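Local coordinates for penicillin binding protein 2X (Streptococcus thermophilus, PDB 5U47) that probably acts as a septal transpeptidase that cross-links neighbouring peptidoglycan glycan strands and is inactivated when beta-lactams acylate its essential serine, at residues Thr34-Asn39 / Asn217-Leu222; Ala315-Ala320 / Ser355-Thr360; Gln349-Ser354 / Asn471-Val476; Phe437-Ala442 / Asp577-Glu582. The protein carries 1 engineered substitution. One frame throughout, in Å; residues are numbered along the deposited sequence.

In the fold
The four contacts fall into two pairs: one at the junction of the N-terminal and transpeptidase regions, the other beside the probable active-site residues, with nearest atoms of the two pairs more than 20 Å apart. Contacts 1 and 4 have centres 7 Å apart and share a mixed sheet, in which strands 217-220 and 438-443 are neighbours; through them the N-terminal part, the transpeptidase region and the chain that follows helix 574-577 are joined. Contacts 2 and 3 lie within the transpeptidase range, with centres 13 Å apart; contact 3 uses helix 347-352 and contact 2 the next one, 356-366. Contact 1 closes before the others open, whereas contacts 2 and 3 interleave along the chain, as do 3 and 4.

Contact 1: residues Thr34-Asn39 / Asn217-Leu222; sequences TIYDRN and NIYTTL
Asn-217 opens the pairing with its side chain: OD1 accepts from Thr-34 N at 2.9 Å, a nearly straight bond (174° at the hydrogen) whose donor lies tilted from the carbonyl plane. The same amide stands almost perpendicular to the Tyr-36 ring and puts ND2 at that ring's edge. Ile-218 then bonds twice, its N to Thr-34 O and its O to Tyr-36 N, while its side chain shares a sheet face with Ile-35. On the reverse face, Tyr-219 runs beside Tyr-36, pointing the same way, in an offset stack with centroids 4.5 Å apart and planes at 22°. Tyr-36 CD2 sits above the centre of the Tyr-219 ring, and Thr-34 CG2 meets the rim of Tyr-36 from its other face.

This is parallel strand pairing between segments far apart in sequence: strand 35-36 lies between 217-220 and 42-55, and 217-220 pairs on its far side with 438-443.

Thr-220 grips Tyr-36 O with two donors. Its N comes from above the carbonyl plane, whereas OG1, set between the backbone N and carbonyl carbon (chi1 66°), reaches an in-plane lone pair at 2.8 Å. Its CG2 packs on Ile-35 CG2 at 3.8 Å. Thr-221 O receives Arg-38 NH1 in the guanidinium plane at 2.8 Å; NE and NH2 bond to Thr-578 O and Asp-577 O, and NH2 also forms a salt bridge with Glu-257. Leu-222 O accepts from Arg-38 N at 2.8 Å.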
loop_
_atom_site.group_PDB
_atom_site.type_symbol
_atom_site.label_atom_id
_atom_site.label_comp_id
_atom_site.label_asym_id
_atom_site.label_seq_id
_atom_site.Cartn_x
_atom_site.Cartn_y
_atom_site.Cartn_z
ATOM N N THR A 34 9.901 4.661 -13.473
ATOM C CA THR A 34 9.974 5.618 -12.394
ATOM C C THR A 34 8.691 5.517 -11.592
ATOM O O THR A 34 7.626 5.290 -12.162
ATOM C CB THR A 34 10.124 7.038 -12.966
ATOM O OG1 THR A 34 11.388 7.141 -13.587
ATOM C CG2 THR A 34 10.026 8.112 -11.896
ATOM N N ILE A 35 8.809 5.701 -10.280
ATOM C CA ILE A 35 7.667 5.737 -9.375
ATOM C C ILE A 35 7.493 7.191 -8.997
ATOM O O ILE A 35 8.451 7.838 -8.497
ATOM C CB ILE A 35 7.890 4.886 -8.108
ATOM C CG1 ILE A 35 8.088 3.421 -8.505
ATOM C CG2 ILE A 35 6.687 5.010 -7.170
ATOM C CD1 ILE A 35 8.609 2.537 -7.389
ATOM N N TYR A 36 6.289 7.696 -9.234
ATOM C CA TYR A 36 5.929 9.081 -8.971
ATOM C C TYR A 36 4.839 9.212 -7.916
ATOM O O TYR A 36 4.138 8.244 -7.583
ATOM C CB TYR A 36 5.348 9.708 -10.248
ATOM C CG TYR A 36 6.272 9.848 -11.441
ATOM C CD1 TYR A 36 7.243 10.848 -11.484
ATOM C CD2 TYR A 36 6.130 9.036 -12.554
ATOM C CE1 TYR A 36 8.052 11.018 -12.589
ATOM C CE2 TYR A 36 6.943 9.182 -13.665
ATOM C CZ TYR A 36 7.902 10.178 -13.675
ATOM O OH TYR A 36 8.711 10.319 -14.751
ATOM N N ASP A 37 4.668 10.418 -7.408
ATOM C CA ASP A 37 3.538 10.693 -6.590
ATOM C C ASP A 37 2.376 10.999 -7.596
ATOM O O ASP A 37 2.560 10.904 -8.825
ATOM C CB ASP A 37 3.802 11.813 -5.559
ATOM C CG ASP A 37 3.490 13.213 -6.083
ATOM O OD1 ASP A 37 3.601 13.463 -7.292
ATOM O OD2 ASP A 37 3.138 14.056 -5.249
ATOM N N ARG A 38 1.216 11.374 -7.087
ATOM C CA ARG A 38 0.024 11.579 -7.933
ATOM C C ARG A 38 0.134 12.710 -8.969
ATOM O O ARG A 38 -0.622 12.715 -9.944
ATOM C CB ARG A 38 -1.220 11.775 -7.052
ATOM C CG ARG A 38 -1.226 13.084 -6.274
ATOM C CD ARG A 38 -2.343 13.138 -5.258
ATOM N NE ARG A 38 -3.670 13.127 -5.881
ATOM C CZ ARG A 38 -4.498 12.081 -5.976
ATOM N NH1 ARG A 38 -4.213 10.896 -5.427
ATOM N NH2 ARG A 38 -5.678 12.251 -6.575
ATOM N N ASN A 39 1.083 13.636 -8.767
ATOM C CA ASN A 39 1.285 14.777 -9.659
ATOM C C ASN A 39 2.632 14.766 -10.354
ATOM O O ASN A 39 3.084 15.811 -10.812
ATOM C CB ASN A 39 1.100 16.089 -8.883
ATOM C CG ASN A 39 -0.337 16.354 -8.537
ATOM O OD1 ASN A 39 -1.213 16.266 -9.391
ATOM N ND2 ASN A 39 -0.593 16.698 -7.302
ATOM N N ASN A 217 6.031 3.511 -16.170
ATOM C CA ASN A 217 6.086 4.376 -14.995
ATOM C C ASN A 217 4.816 4.180 -14.149
ATOM O O ASN A 217 3.719 3.911 -14.680
ATOM C CB ASN A 217 6.231 5.842 -15.404
ATOM C CG ASN A 217 7.547 6.135 -16.100
ATOM O OD1 ASN A 217 8.565 5.488 -15.869
ATOM N ND2 ASN A 217 7.518 7.123 -16.961
ATOM N N ILE A 218 4.968 4.310 -12.830
ATOM C CA ILE A 218 3.847 4.151 -11.911
ATOM C C ILE A 218 3.649 5.429 -11.152
ATOM O O ILE A 218 4.574 5.884 -10.488
ATOM C CB ILE A 218 4.099 3.002 -10.902
ATOM C CG1 ILE A 218 4.298 1.670 -11.625
ATOM C CG2 ILE A 218 2.957 2.897 -9.897
ATOM C CD1 ILE A 218 3.065 1.129 -12.287
ATOM N N TYR A 219 2.471 6.027 -11.301
ATOM C CA TYR A 219 2.078 7.187 -10.531
ATOM C C TYR A 219 1.261 6.659 -9.369
ATOM O O TYR A 219 0.189 6.105 -9.568
ATOM C CB TYR A 219 1.224 8.159 -11.352
ATOM C CG TYR A 219 1.990 8.843 -12.463
ATOM C CD1 TYR A 219 2.288 8.172 -13.638
ATOM C CD2 TYR A 219 2.404 10.163 -12.342
ATOM C CE1 TYR A 219 2.996 8.794 -14.674
ATOM C CE2 TYR A 219 3.120 10.792 -13.371
ATOM C CZ TYR A 219 3.402 10.100 -14.528
ATOM O OH TYR A 219 4.095 10.707 -15.536
ATOM N N THR A 220 1.778 6.800 -8.162
ATOM C CA THR A 220 1.043 6.394 -6.995
ATOM C C THR A 220 0.002 7.449 -6.651
ATOM O O THR A 220 -0.021 8.556 -7.232
ATOM C CB THR A 220 1.962 6.163 -5.783
ATOM O OG1 THR A 220 2.555 7.399 -5.372
ATOM C CG2 THR A 220 3.029 5.156 -6.114
ATOM N N THR A 221 -0.867 7.103 -5.705
ATOM C CA THR A 221 -1.904 8.018 -5.233
ATOM C C THR A 221 -1.373 9.001 -4.203
ATOM O O THR A 221 -2.073 9.942 -3.818
ATOM C CB THR A 221 -3.061 7.222 -4.579
ATOM O OG1 THR A 221 -2.521 6.345 -3.600
ATOM C CG2 THR A 221 -3.790 6.425 -5.619
ATOM N N LEU A 222 -0.144 8.779 -3.732
ATOM C CA LEU A 222 0.449 9.641 -2.701
ATOM C C LEU A 222 0.606 11.099 -3.139
ATOM O O LEU A 222 0.789 11.390 -4.300
ATOM C CB LEU A 222 1.828 9.143 -2.262
ATOM C CG LEU A 222 2.033 7.752 -1.670
ATOM C CD1 LEU A 222 3.507 7.595 -1.314
ATOM C CD2 LEU A 222 1.169 7.480 -0.455
#

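Contact 2: residues Ala315-Ala320 / Ser355-Thr360; sequences ATYSNA and SNVGMT
Tyr-317 reaches from strand 316-318 to the start of helix 356-366, and its ring end meets Ser-355 and Gly-358. CG lies between the backbone N and carbonyl carbon (chi1 70°), which aims the ring at the helix. There the hydroxyl OH donates to Ser-355 OG at 2.8 Å, near the ring plane. Because Gly-358 carries no CB, the ring end closes directly on the backbone, Tyr-317 CZ lying 3.4 Å from Gly-358 CA. Val-357 packs alongside: its CG1, carried anti to N (chi1 172°), lies 4.1 Å from Tyr-317 CE2. The same residue meets Asn-319, the two CB atoms standing 4.3 Å apart, while the Asn-319 amide bonds to Arg-343 N and Asp-332 OD2.

Ser-355 is the N-cap of the helix, its OG accepting from Gly-358 N at 3.1 Å. Next to it, Asn-356 bonds to Lys-298 and would complete an SxN motif with Ser-354, as in penicillin-binding enzymes.

With two donors already on Ser-355 OG, its further bond to Asp-332 OD2 is consistent with the serine giving its own proton to the carboxylate. Asp-332 also takes Val-357 N, and its negative charge at the helix start would probably be stabilised by the helix dipole.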
loop_
_atom_site.group_PDB
_atom_site.type_symbol
_atom_site.label_atom_id
_atom_site.label_comp_id
_atom_site.label_asym_id
_atom_site.label_seq_id
_atom_site.Cartn_x
_atom_site.Cartn_y
_atom_site.Cartn_z
ATOM N N ALA A 315 -31.894 4.511 25.446
ATOM C CA ALA A 315 -32.017 3.421 26.417
ATOM C C ALA A 315 -30.765 3.408 27.275
ATOM O O ALA A 315 -29.666 3.729 26.792
ATOM C CB ALA A 315 -32.204 2.085 25.718
ATOM N N THR A 316 -30.913 3.066 28.548
ATOM C CA THR A 316 -29.774 3.082 29.441
ATOM C C THR A 316 -29.393 1.713 29.945
ATOM O O THR A 316 -30.132 0.750 29.788
ATOM C CB THR A 316 -30.017 4.032 30.627
ATOM O OG1 THR A 316 -31.136 3.573 31.388
ATOM C CG2 THR A 316 -30.276 5.456 30.121
ATOM N N TYR A 317 -28.210 1.644 30.545
ATOM C CA TYR A 317 -27.684 0.405 31.104
ATOM C C TYR A 317 -26.648 0.765 32.161
ATOM O O TYR A 317 -26.225 1.919 32.253
ATOM C CB TYR A 317 -27.038 -0.458 30.001
ATOM C CG TYR A 317 -25.744 0.124 29.464
ATOM C CD1 TYR A 317 -25.749 1.077 28.454
ATOM C CD2 TYR A 317 -24.515 -0.271 29.986
ATOM C CE1 TYR A 317 -24.572 1.617 27.978
ATOM C CE2 TYR A 317 -23.329 0.263 29.514
ATOM C CZ TYR A 317 -23.362 1.209 28.521
ATOM O OH TYR A 317 -22.177 1.740 28.055
ATOM N N SER A 318 -26.235 -0.223 32.946
ATOM C CA SER A 318 -25.218 -0.018 33.963
ATOM C C SER A 318 -23.981 -0.858 33.639
ATOM O O SER A 318 -24.097 -2.017 33.253
ATOM C CB SER A 318 -25.751 -0.408 35.340
ATOM O OG SER A 318 -24.751 -0.195 36.313
ATOM N N ASN A 319 -22.799 -0.266 33.810
ATOM C CA ASN A 319 -21.541 -0.984 33.598
ATOM C C ASN A 319 -20.938 -1.426 34.935
ATOM O O ASN A 319 -19.808 -1.918 34.970
ATOM C CB ASN A 319 -20.538 -0.097 32.843
ATOM C CG ASN A 319 -20.118 1.136 33.634
ATOM O OD1 ASN A 319 -20.624 1.396 34.732
ATOM N ND2 ASN A 319 -19.184 1.903 33.077
ATOM N N ALA A 320 -21.711 -1.282 36.017
ATOM C CA ALA A 320 -21.221 -1.550 37.368
ATOM C C ALA A 320 -20.779 -2.979 37.647
ATOM O O ALA A 320 -19.838 -3.193 38.420
ATOM C CB ALA A 320 -22.274 -1.129 38.393
ATOM N N SER A 355 -17.422 2.287 26.120
ATOM C CA SER A 355 -17.836 1.247 27.051
ATOM C C SER A 355 -17.924 -0.120 26.373
ATOM O O SER A 355 -18.783 -0.328 25.521
ATOM C CB SER A 355 -19.203 1.595 27.652
ATOM O OG SER A 355 -19.717 0.529 28.446
ATOM N N ASN A 356 -17.031 -1.038 26.751
ATOM C CA ASN A 356 -17.065 -2.421 26.246
ATOM C C ASN A 356 -18.379 -3.125 26.606
ATOM O O ASN A 356 -18.896 -3.930 25.824
ATOM C CB ASN A 356 -15.925 -3.259 26.827
ATOM C CG ASN A 356 -14.580 -2.917 26.250
ATOM O OD1 ASN A 356 -14.455 -2.197 25.257
ATOM N ND2 ASN A 356 -13.555 -3.466 26.858
ATOM N N VAL A 357 -18.898 -2.831 27.795
ATOM C CA VAL A 357 -20.150 -3.423 28.274
ATOM C C VAL A 357 -21.322 -2.996 27.393
ATOM O O VAL A 357 -22.116 -3.835 26.946
ATOM C CB VAL A 357 -20.424 -3.035 29.745
ATOM C CG1 VAL A 357 -21.801 -3.491 30.184
ATOM C CG2 VAL A 357 -19.347 -3.609 30.667
ATOM N N GLY A 358 -21.418 -1.694 27.140
ATOM C CA GLY A 358 -22.482 -1.149 26.310
ATOM C C GLY A 358 -22.443 -1.734 24.910
ATOM O O GLY A 358 -23.479 -2.076 24.337
ATOM N N MET A 359 -21.244 -1.882 24.367
ATOM C CA MET A 359 -21.109 -2.424 23.011
ATOM C C MET A 359 -21.417 -3.923 23.005
ATOM O O MET A 359 -22.110 -4.412 22.123
ATOM C CB MET A 359 -19.732 -2.110 22.432
ATOM C CG MET A 359 -19.443 -0.627 22.219
ATOM S SD MET A 359 -20.744 0.405 21.494
ATOM C CE MET A 359 -21.670 0.974 22.904
ATOM N N THR A 360 -20.941 -4.641 24.012
ATOM C CA THR A 360 -21.252 -6.062 24.116
ATOM C C THR A 360 -22.777 -6.263 24.211
ATOM O O THR A 360 -23.317 -7.163 23.589
ATOM C CB THR A 360 -20.541 -6.686 25.306
ATOM O OG1 THR A 360 -19.131 -6.510 25.141
ATOM C CG2 THR A 360 -20.875 -8.177 25.420
#

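Contact 3: residues Gln349-Ser354 / Asn471-Val476; sequences QGFSYS and NYMISV. With ACT (acetate ion), chain D.
Phe-351 extends with CG opposite its backbone N across the CA–CB bond (chi1 177°), which carries the ring out to helix 463-478, where Met-473 and Val-476 receive it. Met-473 CG comes to the ring edge, near its plane, 3.5 Å from Phe-351 CE2. Val-476 CG2 approaches that same carbon obliquely at 3.9 Å. Ser-352 turns differently, with OG beside its backbone N and anti to the carbonyl carbon (chi1 -67°), and this hydroxyl rests 3.3 Å from Ser-475 CB. The backbones draw close at this point, with Ser-352 CA 4.2 Å from Val-476 CA.

A water completes the polar side, bonding to Ser-352 OG and donating to Tyr-472 O at 3.0 Å. Nearby, Ser-475 OG donates to an acetate ion, probably from the crystallisation liquor, which Thr-478 also holds.

Ser-354, with positive phi, forms a Schellman motif just past the packed turn; its OG bonds to Lys-298 and Lys-505, consistent with the active site of a penicillin-binding protein. Helix 297-308 supplies Leu-302 to Phe-351 and Val-299 to Met-473, and Lys-505 touches both, so Phe-351 and Met-473 meet where that helix and strand 503-510, an outermost strand of the five-stranded sheet, adjoin them.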
loop_
_atom_site.group_PDB
_atom_site.type_symbol
_atom_site.label_atom_id
_atom_site.label_comp_id
_atom_site.label_asym_id
_atom_site.label_seq_id
_atom_site.Cartn_x
_atom_site.Cartn_y
_atom_site.Cartn_z
ATOM N N GLN A 349 -23.929 7.597 24.917
ATOM C CA GLN A 349 -22.912 7.990 25.889
ATOM C C GLN A 349 -21.879 6.886 26.067
ATOM O O GLN A 349 -20.698 7.163 26.103
ATOM C CB GLN A 349 -23.548 8.357 27.245
ATOM C CG GLN A 349 -24.330 9.668 27.232
ATOM C CD GLN A 349 -25.111 9.905 28.516
ATOM O OE1 GLN A 349 -25.475 8.960 29.220
ATOM N NE2 GLN A 349 -25.379 11.174 28.824
ATOM N N GLY A 350 -22.330 5.639 26.176
ATOM C CA GLY A 350 -21.419 4.502 26.290
ATOM C C GLY A 350 -20.522 4.388 25.059
ATOM O O GLY A 350 -19.360 3.956 25.155
ATOM N N PHE A 351 -21.052 4.768 23.898
ATOM C CA PHE A 351 -20.242 4.767 22.671
ATOM C C PHE A 351 -19.187 5.855 22.798
ATOM O O PHE A 351 -18.015 5.614 22.528
ATOM C CB PHE A 351 -21.086 4.986 21.417
ATOM C CG PHE A 351 -20.275 5.051 20.137
ATOM C CD1 PHE A 351 -19.771 3.894 19.552
ATOM C CD2 PHE A 351 -20.026 6.261 19.516
ATOM C CE1 PHE A 351 -19.022 3.952 18.375
ATOM C CE2 PHE A 351 -19.281 6.325 18.341
ATOM C CZ PHE A 351 -18.778 5.169 17.775
ATOM N N SER A 352 -19.601 7.033 23.265
ATOM C CA SER A 352 -18.670 8.146 23.440
ATOM C C SER A 352 -17.581 7.794 24.447
ATOM O O SER A 352 -16.413 8.133 24.257
ATOM C CB SER A 352 -19.417 9.418 23.865
ATOM O OG SER A 352 -20.249 9.887 22.811
ATOM N N TYR A 353 -18.000 7.072 25.484
ATOM C CA TYR A 353 -17.166 6.646 26.592
ATOM C C TYR A 353 -16.323 5.417 26.287
ATOM O O TYR A 353 -15.462 5.038 27.079
ATOM C CB TYR A 353 -18.116 6.353 27.774
ATOM C CG TYR A 353 -17.497 6.135 29.126
ATOM C CD1 TYR A 353 -17.048 7.216 29.875
ATOM C CD2 TYR A 353 -17.431 4.857 29.701
ATOM C CE1 TYR A 353 -16.506 7.042 31.135
ATOM C CE2 TYR A 353 -16.894 4.668 30.977
ATOM C CZ TYR A 353 -16.429 5.770 31.681
ATOM O OH TYR A 353 -15.896 5.632 32.944
ATOM N N SER A 354 -16.571 4.805 25.135
ATOM C CA SER A 354 -15.907 3.576 24.722
ATOM C C SER A 354 -16.155 2.463 25.762
ATOM O O SER A 354 -15.234 1.776 26.195
ATOM C CB SER A 354 -14.426 3.798 24.468
ATOM O OG SER A 354 -13.920 2.780 23.603
ATOM N N ASN A 471 -22.377 10.907 13.051
ATOM C CA ASN A 471 -22.862 11.912 13.990
ATOM C C ASN A 471 -22.601 11.479 15.449
ATOM O O ASN A 471 -22.137 12.285 16.249
ATOM C CB ASN A 471 -24.328 12.239 13.762
ATOM C CG ASN A 471 -24.822 13.310 14.718
ATOM O OD1 ASN A 471 -24.244 14.395 14.796
ATOM N ND2 ASN A 471 -25.869 13.001 15.470
ATOM N N TYR A 472 -22.862 10.218 15.792
ATOM C CA TYR A 472 -22.565 9.745 17.159
ATOM C C TYR A 472 -21.072 9.874 17.460
ATOM O O TYR A 472 -20.683 10.180 18.585
ATOM C CB TYR A 472 -23.034 8.297 17.399
ATOM C CG TYR A 472 -24.540 8.132 17.414
ATOM C CD1 TYR A 472 -25.318 8.808 18.343
ATOM C CD2 TYR A 472 -25.183 7.264 16.538
ATOM C CE1 TYR A 472 -26.701 8.660 18.377
ATOM C CE2 TYR A 472 -26.558 7.116 16.563
ATOM C CZ TYR A 472 -27.307 7.814 17.486
ATOM O OH TYR A 472 -28.668 7.663 17.517
ATOM N N MET A 473 -20.245 9.671 16.441
ATOM C CA MET A 473 -18.779 9.796 16.581
ATOM C C MET A 473 -18.282 11.227 16.854
ATOM O O MET A 473 -17.146 11.406 17.304
ATOM C CB MET A 473 -18.073 9.204 15.352
ATOM C CG MET A 473 -18.094 7.687 15.306
ATOM S SD MET A 473 -17.545 7.002 13.723
ATOM C CE MET A 473 -15.782 7.285 13.810
ATOM N N ILE A 474 -19.096 12.245 16.580
ATOM C CA ILE A 474 -18.711 13.625 16.911
ATOM C C ILE A 474 -18.597 13.753 18.439
ATOM O O ILE A 474 -17.654 14.378 18.967
ATOM C CB ILE A 474 -19.730 14.664 16.380
ATOM C CG1 ILE A 474 -19.704 14.723 14.842
ATOM C CG2 ILE A 474 -19.466 16.051 16.970
ATOM C CD1 ILE A 474 -20.797 15.580 14.239
ATOM N N SER A 475 -19.551 13.149 19.143
ATOM C CA SER A 475 -19.591 13.220 20.610
ATOM C C SER A 475 -18.402 12.578 21.295
ATOM O O SER A 475 -18.057 12.959 22.408
ATOM C CB SER A 475 -20.905 12.653 21.165
ATOM O OG SER A 475 -21.992 13.422 20.697
ATOM N N VAL A 476 -17.775 11.601 20.652
ATOM C CA VAL A 476 -16.565 11.018 21.219
ATOM C C VAL A 476 -15.572 12.153 21.498
ATOM O O VAL A 476 -14.841 12.123 22.483
ATOM C CB VAL A 476 -15.927 10.003 20.245
ATOM C CG1 VAL A 476 -14.568 9.551 20.762
ATOM C CG2 VAL A 476 -16.849 8.812 20.041
HETATM C C ACT D . -22.038 16.446 23.078
HETATM O O ACT D . -22.334 15.484 22.341
HETATM O OXT ACT D . -21.244 17.339 22.705
HETATM C CH3 ACT D . -22.667 16.534 24.442
HETATM O O HOH W 1 -22.310 9.057 20.775
#

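Contact 4: residues Phe437-Ala442 / Asp577-Glu582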
loop_
_atom_site.group_PDB
_atom_site.type_symbol
_atom_site.label_atom_id
_atom_site.label_comp_id
_atom_site.label_asym_id
_atom_site.label_seq_id
_atom_site.Cartn_x
_atom_site.Cartn_y
_atom_site.Cartn_z
ATOM N N PHE A 437 -3.578 2.489 -4.212
ATOM C CA PHE A 437 -2.296 3.167 -4.134
ATOM C C PHE A 437 -1.707 3.453 -5.524
ATOM O O PHE A 437 -0.661 4.114 -5.615
ATOM C CB PHE A 437 -1.282 2.411 -3.230
ATOM C CG PHE A 437 -0.937 1.024 -3.716
ATOM C CD1 PHE A 437 0.043 0.831 -4.674
ATOM C CD2 PHE A 437 -1.601 -0.089 -3.210
ATOM C CE1 PHE A 437 0.347 -0.446 -5.125
ATOM C CE2 PHE A 437 -1.301 -1.368 -3.656
ATOM C CZ PHE A 437 -0.319 -1.544 -4.619
ATOM N N ILE A 438 -2.365 2.977 -6.596
ATOM C CA ILE A 438 -1.917 3.266 -7.979
ATOM C C ILE A 438 -2.913 4.186 -8.649
ATOM O O ILE A 438 -4.110 3.865 -8.745
ATOM C CB ILE A 438 -1.834 2.010 -8.869
ATOM C CG1 ILE A 438 -0.925 0.969 -8.230
ATOM C CG2 ILE A 438 -1.332 2.374 -10.275
ATOM C CD1 ILE A 438 -1.002 -0.392 -8.887
ATOM N N LYS A 439 -2.415 5.308 -9.144
ATOM C CA LYS A 439 -3.235 6.296 -9.837
ATOM C C LYS A 439 -3.191 6.067 -11.339
ATOM O O LYS A 439 -4.189 6.188 -12.024
ATOM C CB LYS A 439 -2.701 7.708 -9.561
ATOM C CG LYS A 439 -3.487 8.873 -10.174
ATOM C CD LYS A 439 -4.808 9.125 -9.442
ATOM C CE LYS A 439 -5.955 8.211 -9.869
ATOM N NZ LYS A 439 -6.916 7.909 -8.748
ATOM N N GLN A 440 -2.000 5.798 -11.849
ATOM C CA GLN A 440 -1.824 5.619 -13.287
ATOM C C GLN A 440 -0.596 4.794 -13.579
ATOM O O GLN A 440 0.408 4.926 -12.892
ATOM C CB GLN A 440 -1.700 6.996 -13.974
ATOM C CG GLN A 440 -1.549 6.975 -15.476
ATOM C CD GLN A 440 -1.407 8.373 -16.071
ATOM O OE1 GLN A 440 -0.300 8.837 -16.235
ATOM N NE2 GLN A 440 -2.535 9.055 -16.362
ATOM N N VAL A 441 -0.696 3.964 -14.611
ATOM C CA VAL A 441 0.408 3.158 -15.130
ATOM C C VAL A 441 0.617 3.722 -16.535
ATOM O O VAL A 441 -0.327 3.758 -17.340
ATOM C CB VAL A 441 0.035 1.671 -15.220
ATOM C CG1 VAL A 441 1.184 0.851 -15.801
ATOM C CG2 VAL A 441 -0.395 1.148 -13.857
ATOM N N ALA A 442 1.837 4.178 -16.827
ATOM C CA ALA A 442 2.115 4.850 -18.095
ATOM C C ALA A 442 3.208 4.195 -18.902
ATOM O O ALA A 442 4.270 3.824 -18.361
ATOM C CB ALA A 442 2.478 6.310 -17.840
ATOM N N ASP A 577 -7.108 16.514 -5.087
ATOM C CA ASP A 577 -8.141 15.967 -5.979
ATOM C C ASP A 577 -7.485 15.570 -7.299
ATOM O O ASP A 577 -7.626 14.441 -7.759
ATOM C CB ASP A 577 -9.250 17.001 -6.266
ATOM C CG ASP A 577 -10.018 17.433 -5.011
ATOM O OD1 ASP A 577 -10.157 16.623 -4.067
ATOM O OD2 ASP A 577 -10.506 18.588 -4.989
ATOM N N THR A 578 -6.743 16.506 -7.882
ATOM C CA THR A 578 -6.083 16.297 -9.166
ATOM C C THR A 578 -4.853 15.395 -9.100
ATOM O O THR A 578 -4.238 15.186 -8.047
ATOM C CB THR A 578 -5.631 17.628 -9.830
ATOM O OG1 THR A 578 -4.617 18.264 -9.037
ATOM C CG2 THR A 578 -6.815 18.574 -10.036
ATOM N N SER A 579 -4.511 14.895 -10.277
ATOM C CA SER A 579 -3.371 14.055 -10.500
ATOM C C SER A 579 -3.109 14.121 -12.011
ATOM O O SER A 579 -3.692 14.961 -12.712
ATOM C CB SER A 579 -3.690 12.622 -10.058
ATOM O OG SER A 579 -4.831 12.125 -10.735
ATOM N N VAL A 580 -2.240 13.242 -12.506
ATOM C CA VAL A 580 -2.004 13.151 -13.954
ATOM C C VAL A 580 -3.285 12.748 -14.715
ATOM O O VAL A 580 -3.316 12.854 -15.938
ATOM C CB VAL A 580 -0.852 12.178 -14.317
ATOM C CG1 VAL A 580 0.494 12.766 -13.914
ATOM C CG2 VAL A 580 -1.071 10.796 -13.703
ATOM N N SER A 581 -4.318 12.280 -13.989
ATOM C CA SER A 581 -5.637 11.954 -14.580
ATOM C C SER A 581 -6.180 13.150 -15.362
ATOM O O SER A 581 -6.668 12.983 -16.478
ATOM C CB SER A 581 -6.667 11.591 -13.499
ATOM O OG SER A 581 -6.247 10.502 -12.697
ATOM N N GLU A 582 -6.104 14.341 -14.752
ATOM C CA GLU A 582 -6.515 15.603 -15.394
ATOM C C GLU A 582 -5.391 16.038 -16.339
ATOM O O GLU A 582 -4.466 16.755 -15.946
ATOM C CB GLU A 582 -6.818 16.713 -14.364
ATOM C CG GLU A 582 -8.152 16.585 -13.621
ATOM C CD GLU A 582 -8.233 15.412 -12.651
ATOM O OE1 GLU A 582 -7.183 14.899 -12.212
ATOM O OE2 GLU A 582 -9.366 15.014 -12.306
#
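The Gln-440 amide has Val-580 CG2 over one face, so that the methyl touches the whole group: it lies 3.3 Å from Gln-440 OE1 and almost as near to CD and NE2. The chain of Gln-440 is extended beyond CG and chi3 (92°) turns the amide across it, presenting this flat side to the valine. At the nitrogen end, NE2 is held by the hydroxyls of Thr-451 and Ser-584.

Lys-439 and Gln-440 together face Tyr-219 of strand 217-220 and form a classic beta bulge. Both side chains therefore leave on the same side of strand 438-443, toward the loop. Lys-439 bends at chi2, chi3 and chi4 and lays its methylenes over the hydroxyl of Ser-579, with CD 3.3 Å from Ser-579 OG. Ser-579 OG is engaged within its own loop, accepting from Ser-581 N, an ST turn, and from Ser-581 OG at 2.9 Å, although Ser-581 is itself poorly ordered. A further bond inside the loop runs from the backbone N of Glu-582 to Ser-579 O.

Across the two segments the touching is van der Waals in kind. The charged end of Lys-439 makes its salt bridge elsewhere: the aliphatic part packs on the loop while the ammonium, probably charged, pairs with Glu-257, which Arg-38 of contact 1 also binds.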